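Local coordinates for protein uncharacterized tRNA/rRNA methyltransferase HI0380 (Haemophilus influenzae, PDB 3ILK) that probably transfers a methyl group from S-adenosyl-L-methionine to RNA as a TrmH-family member of the SPOUT superfamily, its exact substrate being unknown, at residues Q47-S52 with I58-R63; S67-V72 with L125-Y130; K101-K106 with L161-K166; A184-Y189 with R211-A216. All blocks are in the same frame, centred on the assembly; numbering follows the deposited sequence.

How the interactions relate
Interaction 1 comes first along the chain and closes a short loop between helices 46-50 and 56-61, within the connection from strand 35-39 to the edge strand 63-65. Interaction 2 begins just beyond it and spans the middle of the sequence, joining the short helix 68-71 to the turn before strand 130-132. Interaction 3 opens inside that loop and closes outside it, so the two cross. They also touch, Y130 meeting K101, and interaction 3 ties helix 95-104 to the long helix 145-169. Interaction 4 follows in series, pairing helices 180-197 and 204-216 of the C-terminal helical part, with its centre about 59 Å from that of interaction 2.

Interaction 1: Q47-S52 with I58-R63; sequences QSYALS and IVKNAR
The ring of Y49 receives V59 on one face, with K60 CG near the plane at its edge. V59 CG1 lies 3.9 Å from the centroid of the Y49 ring and 21° off its normal, a CH-pi contact displaced toward the CE1 side, where Y49 CE1 and V59 CG1 are 3.6 Å apart. K60 CG comes within 3.9 Å of the same Y49 CE1, and beyond it the extended lysine chain leads away. The valine uses both branches: with CG1 anti to the backbone N (chi1 178°), V59 CG2 turns to the main chain of S48, 3.7 Å from S48 O, and to the side chain of S52, 3.9 Å from S52 CB. S52 in turn folds its hydroxyl back, OG donating to Y49 O over 2.7 Å in the carbonyl plane, while S52 N binds the same oxygen, so two donors grip it at the turn that follows Y49. S48 OG is hydrogen-bonded to S18 O and D45 N. Both helices belong to the beta-alpha-beta crossover between the neighbouring parallel strands 35-39 and 63-65; V59 also packs on A25 of helix 18-31, and I58 rests on L36 of strand 35-39.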
# COMPACT_ATOMS: atom_id res chain seq x y z
N GLN A 47 -9.34 -1.67 -32.17
CA GLN A 47 -9.60 -1.29 -30.78
C GLN A 47 -8.96 -2.20 -29.73
O GLN A 47 -8.58 -1.72 -28.67
CB GLN A 47 -11.11 -1.16 -30.51
CG GLN A 47 -11.80 -0.05 -31.28
CD GLN A 47 -11.00 1.24 -31.22
OE1 GLN A 47 -10.75 1.78 -30.14
NE2 GLN A 47 -10.58 1.71 -32.39
N SER A 48 -8.85 -3.51 -30.02
CA SER A 48 -8.16 -4.44 -29.14
C SER A 48 -6.69 -4.04 -28.99
O SER A 48 -6.08 -4.21 -27.91
CB SER A 48 -8.26 -5.88 -29.67
OG SER A 48 -9.62 -6.22 -29.94
N TYR A 49 -6.14 -3.52 -30.08
CA TYR A 49 -4.76 -3.06 -30.11
C TYR A 49 -4.60 -1.66 -29.56
O TYR A 49 -3.73 -1.43 -28.71
CB TYR A 49 -4.22 -3.15 -31.54
CG TYR A 49 -4.08 -4.59 -31.96
CD1 TYR A 49 -2.95 -5.31 -31.62
CD2 TYR A 49 -5.11 -5.24 -32.67
CE1 TYR A 49 -2.80 -6.64 -32.00
CE2 TYR A 49 -4.98 -6.57 -33.05
CZ TYR A 49 -3.82 -7.26 -32.71
OH TYR A 49 -3.64 -8.57 -33.06
N ALA A 50 -5.45 -0.74 -30.00
CA ALA A 50 -5.45 0.63 -29.51
C ALA A 50 -5.49 0.73 -27.98
O ALA A 50 -4.68 1.42 -27.39
CB ALA A 50 -6.61 1.43 -30.10
N LEU A 51 -6.45 0.05 -27.35
CA LEU A 51 -6.60 0.12 -25.89
C LEU A 51 -5.50 -0.63 -25.10
O LEU A 51 -5.43 -0.55 -23.84
CB LEU A 51 -8.03 -0.32 -25.50
CG LEU A 51 -9.09 0.78 -25.49
CD1 LEU A 51 -9.14 1.53 -26.83
CD2 LEU A 51 -10.46 0.25 -25.14
N SER A 52 -4.64 -1.38 -25.81
CA SER A 52 -3.58 -2.12 -25.11
C SER A 52 -2.46 -1.14 -24.71
O SER A 52 -1.65 -1.41 -23.79
CB SER A 52 -3.05 -3.28 -25.98
OG SER A 52 -2.18 -2.77 -26.96
N ILE A 58 0.99 -8.74 -26.12
CA ILE A 58 0.10 -9.65 -25.36
C ILE A 58 -1.13 -10.01 -26.19
O ILE A 58 -1.48 -11.17 -26.28
CB ILE A 58 -0.21 -9.09 -23.93
CG1 ILE A 58 1.09 -8.98 -23.11
CG2 ILE A 58 -1.34 -9.89 -23.25
CD1 ILE A 58 1.01 -8.23 -21.74
N VAL A 59 -1.73 -9.01 -26.86
CA VAL A 59 -2.87 -9.22 -27.75
C VAL A 59 -2.50 -10.06 -28.97
O VAL A 59 -3.28 -10.96 -29.36
CB VAL A 59 -3.44 -7.86 -28.21
CG1 VAL A 59 -4.65 -8.04 -29.19
CG2 VAL A 59 -3.81 -7.01 -27.02
N LYS A 60 -1.32 -9.81 -29.56
CA LYS A 60 -0.84 -10.59 -30.73
C LYS A 60 -0.67 -12.06 -30.39
O LYS A 60 -1.05 -12.96 -31.16
CB LYS A 60 0.53 -10.06 -31.25
CG LYS A 60 0.52 -8.71 -31.94
CD LYS A 60 1.98 -8.35 -32.36
CE LYS A 60 2.05 -6.97 -32.96
NZ LYS A 60 3.45 -6.53 -33.30
N ASN A 61 -0.08 -12.30 -29.22
CA ASN A 61 0.28 -13.67 -28.86
C ASN A 61 -0.84 -14.45 -28.19
O ASN A 61 -0.68 -15.61 -27.87
CB ASN A 61 1.59 -13.67 -28.04
CG ASN A 61 2.83 -13.32 -28.91
OD1 ASN A 61 3.57 -12.40 -28.62
ND2 ASN A 61 3.03 -14.05 -29.98
N ALA A 62 -1.98 -13.82 -27.96
CA ALA A 62 -3.08 -14.48 -27.28
C ALA A 62 -3.57 -15.68 -28.05
O ALA A 62 -3.63 -15.69 -29.27
CB ALA A 62 -4.24 -13.52 -27.00
N ARG A 63 -3.84 -16.75 -27.30
CA ARG A 63 -4.65 -17.84 -27.76
C ARG A 63 -6.10 -17.42 -28.00
O ARG A 63 -6.64 -16.57 -27.30
CB ARG A 63 -4.67 -18.95 -26.73
CG ARG A 63 -3.44 -19.62 -26.67
CD ARG A 63 -3.55 -20.83 -25.75
NE ARG A 63 -2.18 -21.30 -25.60
CZ ARG A 63 -1.83 -22.47 -25.10
NH1 ARG A 63 -2.77 -23.31 -24.67
NH2 ARG A 63 -0.54 -22.76 -25.05

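Interaction 2: S67-V72 with L125-Y130; sequences SFDEAV and LLKCHY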
# COMPACT_ATOMS: atom_id res chain seq x y z
N SER A 67 -13.68 -23.14 -26.63
CA SER A 67 -14.21 -23.90 -25.50
C SER A 67 -13.35 -23.68 -24.23
O SER A 67 -12.16 -23.28 -24.30
CB SER A 67 -14.24 -25.40 -25.85
OG SER A 67 -13.01 -26.06 -25.49
N PHE A 68 -13.98 -23.97 -23.09
CA PHE A 68 -13.44 -23.65 -21.81
C PHE A 68 -12.36 -24.72 -21.64
O PHE A 68 -11.27 -24.41 -21.21
CB PHE A 68 -14.58 -23.74 -20.74
CG PHE A 68 -14.10 -23.67 -19.33
CD1 PHE A 68 -13.53 -24.80 -18.70
CD2 PHE A 68 -14.21 -22.48 -18.61
CE1 PHE A 68 -13.08 -24.74 -17.42
CE2 PHE A 68 -13.76 -22.39 -17.27
CZ PHE A 68 -13.17 -23.54 -16.68
N ASP A 69 -12.69 -25.96 -22.02
CA ASP A 69 -11.73 -27.07 -21.98
C ASP A 69 -10.43 -26.78 -22.71
O ASP A 69 -9.34 -27.00 -22.16
CB ASP A 69 -12.39 -28.37 -22.50
CG ASP A 69 -13.31 -28.99 -21.48
OD1 ASP A 69 -13.50 -28.37 -20.41
OD2 ASP A 69 -13.86 -30.08 -21.71
N GLU A 70 -10.52 -26.25 -23.92
CA GLU A 70 -9.30 -25.86 -24.63
C GLU A 70 -8.60 -24.71 -23.89
O GLU A 70 -7.37 -24.74 -23.69
CB GLU A 70 -9.58 -25.51 -26.10
CG GLU A 70 -9.90 -26.73 -26.92
CD GLU A 70 -10.65 -26.39 -28.19
OE1 GLU A 70 -10.18 -26.82 -29.26
OE2 GLU A 70 -11.71 -25.72 -28.13
N ALA A 71 -9.41 -23.74 -23.41
CA ALA A 71 -8.85 -22.55 -22.75
C ALA A 71 -7.99 -22.91 -21.54
O ALA A 71 -7.07 -22.19 -21.24
CB ALA A 71 -9.92 -21.54 -22.36
N VAL A 72 -8.28 -24.03 -20.88
CA VAL A 72 -7.53 -24.43 -19.69
C VAL A 72 -6.68 -25.67 -19.89
O VAL A 72 -6.14 -26.23 -18.92
CB VAL A 72 -8.44 -24.68 -18.47
CG1 VAL A 72 -9.22 -23.41 -18.05
CG2 VAL A 72 -9.39 -25.89 -18.72
N LEU A 125 -17.96 -23.70 -13.55
CA LEU A 125 -17.68 -23.64 -12.09
C LEU A 125 -17.17 -24.95 -11.54
O LEU A 125 -16.22 -24.96 -10.72
CB LEU A 125 -18.93 -23.20 -11.31
CG LEU A 125 -19.57 -21.81 -11.63
CD1 LEU A 125 -20.93 -21.65 -10.87
CD2 LEU A 125 -18.66 -20.62 -11.31
N LEU A 126 -17.79 -26.06 -11.93
CA LEU A 126 -17.38 -27.39 -11.42
C LEU A 126 -15.95 -27.67 -11.88
O LEU A 126 -15.18 -28.32 -11.19
CB LEU A 126 -18.34 -28.51 -11.88
CG LEU A 126 -18.00 -29.98 -11.50
CD1 LEU A 126 -17.93 -30.18 -10.00
CD2 LEU A 126 -19.00 -30.99 -12.14
N LYS A 127 -15.57 -27.13 -13.04
CA LYS A 127 -14.21 -27.36 -13.50
C LYS A 127 -13.14 -26.46 -12.86
O LYS A 127 -11.95 -26.70 -13.08
CB LYS A 127 -14.15 -27.36 -15.02
CG LYS A 127 -14.89 -28.54 -15.67
CD LYS A 127 -15.10 -28.28 -17.17
CE LYS A 127 -15.47 -29.56 -17.94
NZ LYS A 127 -15.95 -29.16 -19.30
N CYS A 128 -13.53 -25.51 -12.01
CA CYS A 128 -12.56 -24.74 -11.23
C CYS A 128 -12.26 -25.35 -9.87
O CYS A 128 -13.18 -25.76 -9.18
CB CYS A 128 -13.07 -23.37 -10.98
SG CYS A 128 -13.40 -22.53 -12.54
N HIS A 129 -11.00 -25.28 -9.42
CA HIS A 129 -10.64 -25.89 -8.11
C HIS A 129 -11.04 -24.86 -7.04
O HIS A 129 -11.51 -25.23 -5.98
CB HIS A 129 -9.15 -26.18 -8.07
CG HIS A 129 -8.73 -27.19 -9.10
ND1 HIS A 129 -8.74 -28.56 -8.86
CD2 HIS A 129 -8.37 -27.04 -10.39
CE1 HIS A 129 -8.38 -29.20 -9.95
NE2 HIS A 129 -8.15 -28.30 -10.90
N TYR A 130 -10.94 -23.56 -7.38
CA TYR A 130 -11.30 -22.54 -6.40
C TYR A 130 -12.04 -21.45 -7.13
O TYR A 130 -11.96 -21.35 -8.38
CB TYR A 130 -10.10 -21.97 -5.55
CG TYR A 130 -9.34 -23.03 -4.76
CD1 TYR A 130 -8.23 -23.65 -5.32
CD2 TYR A 130 -9.73 -23.41 -3.45
CE1 TYR A 130 -7.52 -24.63 -4.64
CE2 TYR A 130 -9.03 -24.41 -2.74
CZ TYR A 130 -7.93 -25.01 -3.35
OH TYR A 130 -7.20 -25.96 -2.70
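D69 and K127 form the salt bridge of this contact, with K127 NZ 2.8 Å from D69 OD1. The ammonium group meets the oxygen on its syn side, 22° out of the carboxylate plane, and the lysine chain, extended beyond CG, comes in roughly perpendicular to the aspartate. K127 NZ has a second acidic partner in E123 of helix 122-126, so it is shared between two carboxylates, which would be expected to favour its charged form. Apolar contacts accompany the ion pair. F68 CE1 is 3.7 Å from K127 CB, the ring and the lysine chain running antiparallel alongside one another, while C128 SG sits at the ring edge, 4.3 Å from F68 CZ. The fold is the alpha/beta domain of the SPOUT superfamily, built on a parallel sheet. Helix 68-71, which follows strand 63-65 and precedes strand 77-81 in the chain, packs on the sheet, F68 and V72 resting on V112 of strand 109-113 and A71 on C37 and V39. By similarity, G114 and S82 bind S-adenosyl-L-methionine, and they lie about 8 Å from the side chains of F68 and C128 respectively. Hydrogen bonds within 67-72 cap the N-terminal end of this helix: S67 is its N-cap, its OG accepting from E70 N at 2.9 Å with a nearly straight angle of 168°. The same S67 OG donates to E70 OE2 over 3.0 Å.

Interaction 3: K101-K106 with L161-K166; sequences KVVAYK and LVQNNK
V103 and Q163 point at each other from opposite directions, each with its CB bond directed to the other helix, and together they make nearly all of this small contact. The glutamine is the longer reach: CG stands anti to the backbone N (chi1 -176°) and the chain stays extended beyond it, which carries the amide group away from helix 145-169 and up to the valine. There Q163 CD lies 4.0 Å from V103 CG1. The terminal amide atom modelled as Q163 OE1 is 3.3 Å from the same V103 CG1 and equally 3.3 Å from V103 O, so the end of the amide faces both the CG1 branch and the main-chain carbonyl of V103; the assignment of oxygen and nitrogen at this end is doubtful. V103 has an unusual first torsion of 104°, far from a staggered value, and it presents CG1 rather than CG2 as the nearer branch. The backbones themselves stay apart, with V103 CA and Q163 CA 8.0 Å from each other, and a long side chain is what bridges the gap. The contact is partly open to solvent and away from the residues assigned to S-adenosyl-L-methionine binding. It lies where the C-terminal part of helix 95-104, ahead of strand 109-113, passes the C-terminal half of helix 145-169; L161 of that helix packs on P135 of the second subunit, and K101 on the other helix makes a cation-pi contact with Y130.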
# COMPACT_ATOMS: atom_id res chain seq x y z
N LYS A 101 -1.68 -18.97 -3.15
CA LYS A 101 -1.75 -20.31 -3.74
C LYS A 101 -1.14 -20.38 -5.13
O LYS A 101 -0.50 -21.34 -5.44
CB LYS A 101 -3.19 -20.77 -3.90
CG LYS A 101 -3.85 -21.43 -2.71
CD LYS A 101 -5.22 -21.91 -3.25
CE LYS A 101 -6.31 -21.75 -2.24
NZ LYS A 101 -6.21 -22.85 -1.20
N VAL A 102 -1.48 -19.43 -6.02
CA VAL A 102 -0.93 -19.46 -7.37
C VAL A 102 0.62 -19.48 -7.31
O VAL A 102 1.28 -20.36 -7.92
CB VAL A 102 -1.53 -18.30 -8.19
CG1 VAL A 102 -1.01 -18.29 -9.62
CG2 VAL A 102 -3.10 -18.50 -8.26
N VAL A 103 1.18 -18.59 -6.50
CA VAL A 103 2.59 -18.40 -6.42
C VAL A 103 3.30 -19.64 -5.86
O VAL A 103 4.45 -19.90 -6.22
CB VAL A 103 2.94 -17.16 -5.54
CG1 VAL A 103 3.46 -17.58 -4.14
CG2 VAL A 103 3.95 -16.33 -6.24
N ALA A 104 2.65 -20.42 -5.00
CA ALA A 104 3.29 -21.66 -4.51
C ALA A 104 2.92 -22.89 -5.42
O ALA A 104 3.37 -24.01 -5.18
CB ALA A 104 2.84 -21.90 -3.11
N TYR A 105 2.08 -22.69 -6.46
CA TYR A 105 1.62 -23.86 -7.26
C TYR A 105 2.69 -24.39 -8.23
O TYR A 105 3.15 -23.69 -9.13
CB TYR A 105 0.30 -23.59 -8.06
CG TYR A 105 -0.21 -24.93 -8.61
CD1 TYR A 105 -0.64 -25.93 -7.72
CD2 TYR A 105 -0.16 -25.24 -9.99
CE1 TYR A 105 -1.08 -27.13 -8.17
CE2 TYR A 105 -0.57 -26.53 -10.45
CZ TYR A 105 -1.06 -27.42 -9.55
OH TYR A 105 -1.46 -28.66 -9.94
N LYS A 106 3.16 -25.62 -7.99
CA LYS A 106 4.14 -26.23 -8.90
C LYS A 106 3.52 -26.81 -10.19
O LYS A 106 3.58 -28.04 -10.40
CB LYS A 106 4.97 -27.28 -8.15
CG LYS A 106 5.69 -26.72 -6.94
CD LYS A 106 6.57 -27.87 -6.28
CE LYS A 106 6.47 -27.68 -4.79
NZ LYS A 106 7.12 -26.47 -4.23
N LEU A 161 6.48 -10.86 -5.28
CA LEU A 161 7.52 -10.00 -4.70
C LEU A 161 7.79 -10.36 -3.25
O LEU A 161 8.94 -10.40 -2.83
CB LEU A 161 7.16 -8.51 -4.84
CG LEU A 161 6.95 -7.99 -6.29
CD1 LEU A 161 6.39 -6.58 -6.36
CD2 LEU A 161 8.23 -8.06 -7.11
N VAL A 162 6.73 -10.62 -2.49
CA VAL A 162 6.84 -10.96 -1.07
C VAL A 162 7.54 -12.32 -0.94
O VAL A 162 8.37 -12.51 -0.07
CB VAL A 162 5.44 -10.96 -0.39
CG1 VAL A 162 5.52 -11.46 1.04
CG2 VAL A 162 4.84 -9.56 -0.40
N GLN A 163 7.22 -13.25 -1.83
CA GLN A 163 7.90 -14.55 -1.86
C GLN A 163 9.38 -14.44 -2.22
O GLN A 163 10.20 -15.16 -1.66
CB GLN A 163 7.19 -15.49 -2.83
CG GLN A 163 7.75 -16.90 -2.86
CD GLN A 163 7.43 -17.58 -4.16
OE1 GLN A 163 6.65 -18.54 -4.21
NE2 GLN A 163 8.01 -17.07 -5.25
N ASN A 164 9.72 -13.55 -3.15
CA ASN A 164 11.12 -13.33 -3.52
C ASN A 164 11.89 -12.51 -2.49
O ASN A 164 13.10 -12.68 -2.36
CB ASN A 164 11.22 -12.68 -4.90
CG ASN A 164 10.94 -13.66 -6.03
OD1 ASN A 164 9.90 -14.34 -6.04
ND2 ASN A 164 11.86 -13.74 -6.98
N ASN A 165 11.20 -11.63 -1.77
CA ASN A 165 11.80 -10.93 -0.63
C ASN A 165 12.11 -11.88 0.51
O ASN A 165 13.08 -11.68 1.25
CB ASN A 165 10.86 -9.84 -0.10
CG ASN A 165 10.70 -8.68 -1.07
OD1 ASN A 165 11.48 -8.53 -2.02
ND2 ASN A 165 9.68 -7.84 -0.84
N LYS A 166 11.27 -12.89 0.66
CA LYS A 166 11.48 -13.94 1.66
C LYS A 166 12.73 -14.78 1.37
O LYS A 166 13.55 -15.02 2.26
CB LYS A 166 10.25 -14.85 1.75
CG LYS A 166 9.20 -14.46 2.77
CD LYS A 166 8.56 -15.71 3.32
CE LYS A 166 7.39 -15.40 4.23
NZ LYS A 166 7.26 -16.42 5.32

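Interaction 4: A184-Y189 with R211-A216; sequences AYFFDY and RLYYRA
F186 and F187, adjacent on one helix, each drive a ring edge into the face of a tyrosine on the other, giving two T-shaped pairs side by side. F186 meets Y213, the centroids of their rings 5.6 Å apart and the planes at 72°; the approach is off-centre, F186 CE2 lying 3.9 Å from Y213 CD2. F187 addresses Y214 in the same manner, with ring centroids 5.4 Å apart. Here the touch falls near the hydroxyl-bearing end of the Y214 ring, F187 CE2 being 3.4 Å from Y214 OH and 3.6 Å from Y214 CZ. F187 also serves as a wedge between the two tyrosines, since its CE1 packs 4.0 Å from Y213 CB. The different first torsions of the phenylalanines let neighbouring residues fan out: F186 has CG anti to the backbone N (chi1 168°), whereas in F187 it is anti to the carbonyl carbon. The motif is an antiparallel pair of consecutive helices in the C-terminal helical part of the chain. The N-to-C directions of the two segment axes make an angle of 152°, and the axes approach to 12.0 Å, a wide separation filled by the aromatic rings. Outside this layer, L212 CD2 lies over the face of Y213 opposite F186, while F186 is packed by L223, L226 and L230 of helix 220-240, and F187 by M206 and K210. Further out is the dimer interface. Y213 OH is hydrogen-bonded to Y213 OH of the second subunit, and R211 and R215 form salt bridges to E219 and E222 of that subunit, respectively.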
# COMPACT_ATOMS: atom_id res chain seq x y z
N ALA A 184 23.29 -5.67 29.78
CA ALA A 184 23.38 -5.40 31.18
C ALA A 184 24.26 -4.19 31.38
O ALA A 184 23.90 -3.29 32.12
CB ALA A 184 23.97 -6.65 31.95
N TYR A 185 25.40 -4.15 30.69
CA TYR A 185 26.29 -3.01 30.82
C TYR A 185 25.50 -1.74 30.50
O TYR A 185 25.64 -0.73 31.20
CB TYR A 185 27.48 -3.11 29.87
CG TYR A 185 28.43 -1.95 30.02
CD1 TYR A 185 29.61 -2.11 30.75
CD2 TYR A 185 28.16 -0.67 29.44
CE1 TYR A 185 30.49 -1.09 30.93
CE2 TYR A 185 29.04 0.38 29.61
CZ TYR A 185 30.21 0.14 30.37
OH TYR A 185 31.17 1.10 30.59
N PHE A 186 24.68 -1.82 29.46
CA PHE A 186 23.85 -0.68 28.96
C PHE A 186 22.85 -0.20 30.01
O PHE A 186 22.48 0.99 30.04
CB PHE A 186 23.04 -1.12 27.73
CG PHE A 186 21.93 -0.12 27.30
CD1 PHE A 186 22.25 1.16 26.96
CD2 PHE A 186 20.58 -0.50 27.24
CE1 PHE A 186 21.25 2.08 26.56
CE2 PHE A 186 19.60 0.39 26.88
CZ PHE A 186 19.92 1.67 26.51
N PHE A 187 22.36 -1.12 30.84
CA PHE A 187 21.38 -0.74 31.85
C PHE A 187 22.08 -0.01 32.99
O PHE A 187 21.66 1.07 33.35
CB PHE A 187 20.55 -1.93 32.37
CG PHE A 187 19.68 -2.57 31.32
CD1 PHE A 187 18.82 -1.79 30.52
CD2 PHE A 187 19.68 -3.95 31.16
CE1 PHE A 187 18.00 -2.39 29.56
CE2 PHE A 187 18.88 -4.56 30.21
CZ PHE A 187 18.05 -3.78 29.40
N ASP A 188 23.17 -0.58 33.52
CA ASP A 188 23.98 0.14 34.52
C ASP A 188 24.45 1.52 34.05
O ASP A 188 24.46 2.47 34.83
CB ASP A 188 25.15 -0.73 34.98
CG ASP A 188 24.68 -2.04 35.53
OD1 ASP A 188 25.49 -2.88 36.05
OD2 ASP A 188 23.44 -2.23 35.48
N TYR A 189 24.78 1.63 32.77
CA TYR A 189 25.21 2.88 32.16
C TYR A 189 24.06 3.91 32.11
O TYR A 189 24.24 5.05 32.52
CB TYR A 189 25.82 2.60 30.78
CG TYR A 189 26.59 3.75 30.09
CD1 TYR A 189 27.03 4.88 30.80
CD2 TYR A 189 26.94 3.64 28.73
CE1 TYR A 189 27.77 5.86 30.18
CE2 TYR A 189 27.66 4.66 28.07
CZ TYR A 189 28.08 5.76 28.81
OH TYR A 189 28.80 6.76 28.19
N ARG A 211 12.10 -3.93 31.04
CA ARG A 211 10.91 -4.53 30.46
C ARG A 211 10.74 -4.06 29.00
O ARG A 211 10.56 -4.87 28.09
CB ARG A 211 9.71 -4.16 31.32
CG ARG A 211 8.45 -4.90 30.99
CD ARG A 211 7.27 -4.21 31.64
NE ARG A 211 5.99 -4.67 31.12
CZ ARG A 211 5.21 -3.97 30.31
NH1 ARG A 211 5.56 -2.75 29.91
NH2 ARG A 211 4.06 -4.49 29.90
N LEU A 212 10.81 -2.76 28.80
CA LEU A 212 10.70 -2.15 27.47
C LEU A 212 11.74 -2.71 26.48
O LEU A 212 11.39 -3.14 25.38
CB LEU A 212 10.89 -0.64 27.58
CG LEU A 212 11.20 0.10 26.28
CD1 LEU A 212 10.00 0.00 25.36
CD2 LEU A 212 11.58 1.53 26.59
N TYR A 213 13.01 -2.70 26.90
CA TYR A 213 14.11 -3.05 26.02
C TYR A 213 14.22 -4.55 25.75
O TYR A 213 14.50 -4.94 24.61
CB TYR A 213 15.43 -2.41 26.47
CG TYR A 213 15.45 -0.92 26.17
CD1 TYR A 213 15.22 -0.46 24.88
CD2 TYR A 213 15.68 0.03 27.18
CE1 TYR A 213 15.23 0.88 24.58
CE2 TYR A 213 15.68 1.42 26.87
CZ TYR A 213 15.45 1.82 25.57
OH TYR A 213 15.42 3.18 25.22
N TYR A 214 13.95 -5.36 26.77
CA TYR A 214 13.80 -6.82 26.60
C TYR A 214 12.62 -7.16 25.67
O TYR A 214 12.75 -8.02 24.80
CB TYR A 214 13.62 -7.55 27.95
CG TYR A 214 14.89 -7.62 28.80
CD1 TYR A 214 16.12 -7.96 28.23
CD2 TYR A 214 14.86 -7.37 30.17
CE1 TYR A 214 17.28 -8.02 28.98
CE2 TYR A 214 16.03 -7.44 30.95
CZ TYR A 214 17.23 -7.76 30.34
OH TYR A 214 18.41 -7.84 31.08
N ARG A 215 11.49 -6.50 25.85
CA ARG A 215 10.36 -6.67 24.94
C ARG A 215 10.77 -6.31 23.50
O ARG A 215 10.44 -7.01 22.55
CB ARG A 215 9.18 -5.82 25.41
CG ARG A 215 7.82 -6.34 24.98
CD ARG A 215 6.71 -5.52 25.61
NE ARG A 215 6.52 -4.24 24.94
CZ ARG A 215 6.74 -3.05 25.50
NH1 ARG A 215 7.15 -2.96 26.76
NH2 ARG A 215 6.53 -1.94 24.80
N ALA A 216 11.52 -5.22 23.36
CA ALA A 216 12.05 -4.78 22.06
C ALA A 216 12.92 -5.85 21.37
O ALA A 216 12.80 -6.07 20.16
CB ALA A 216 12.84 -3.48 22.22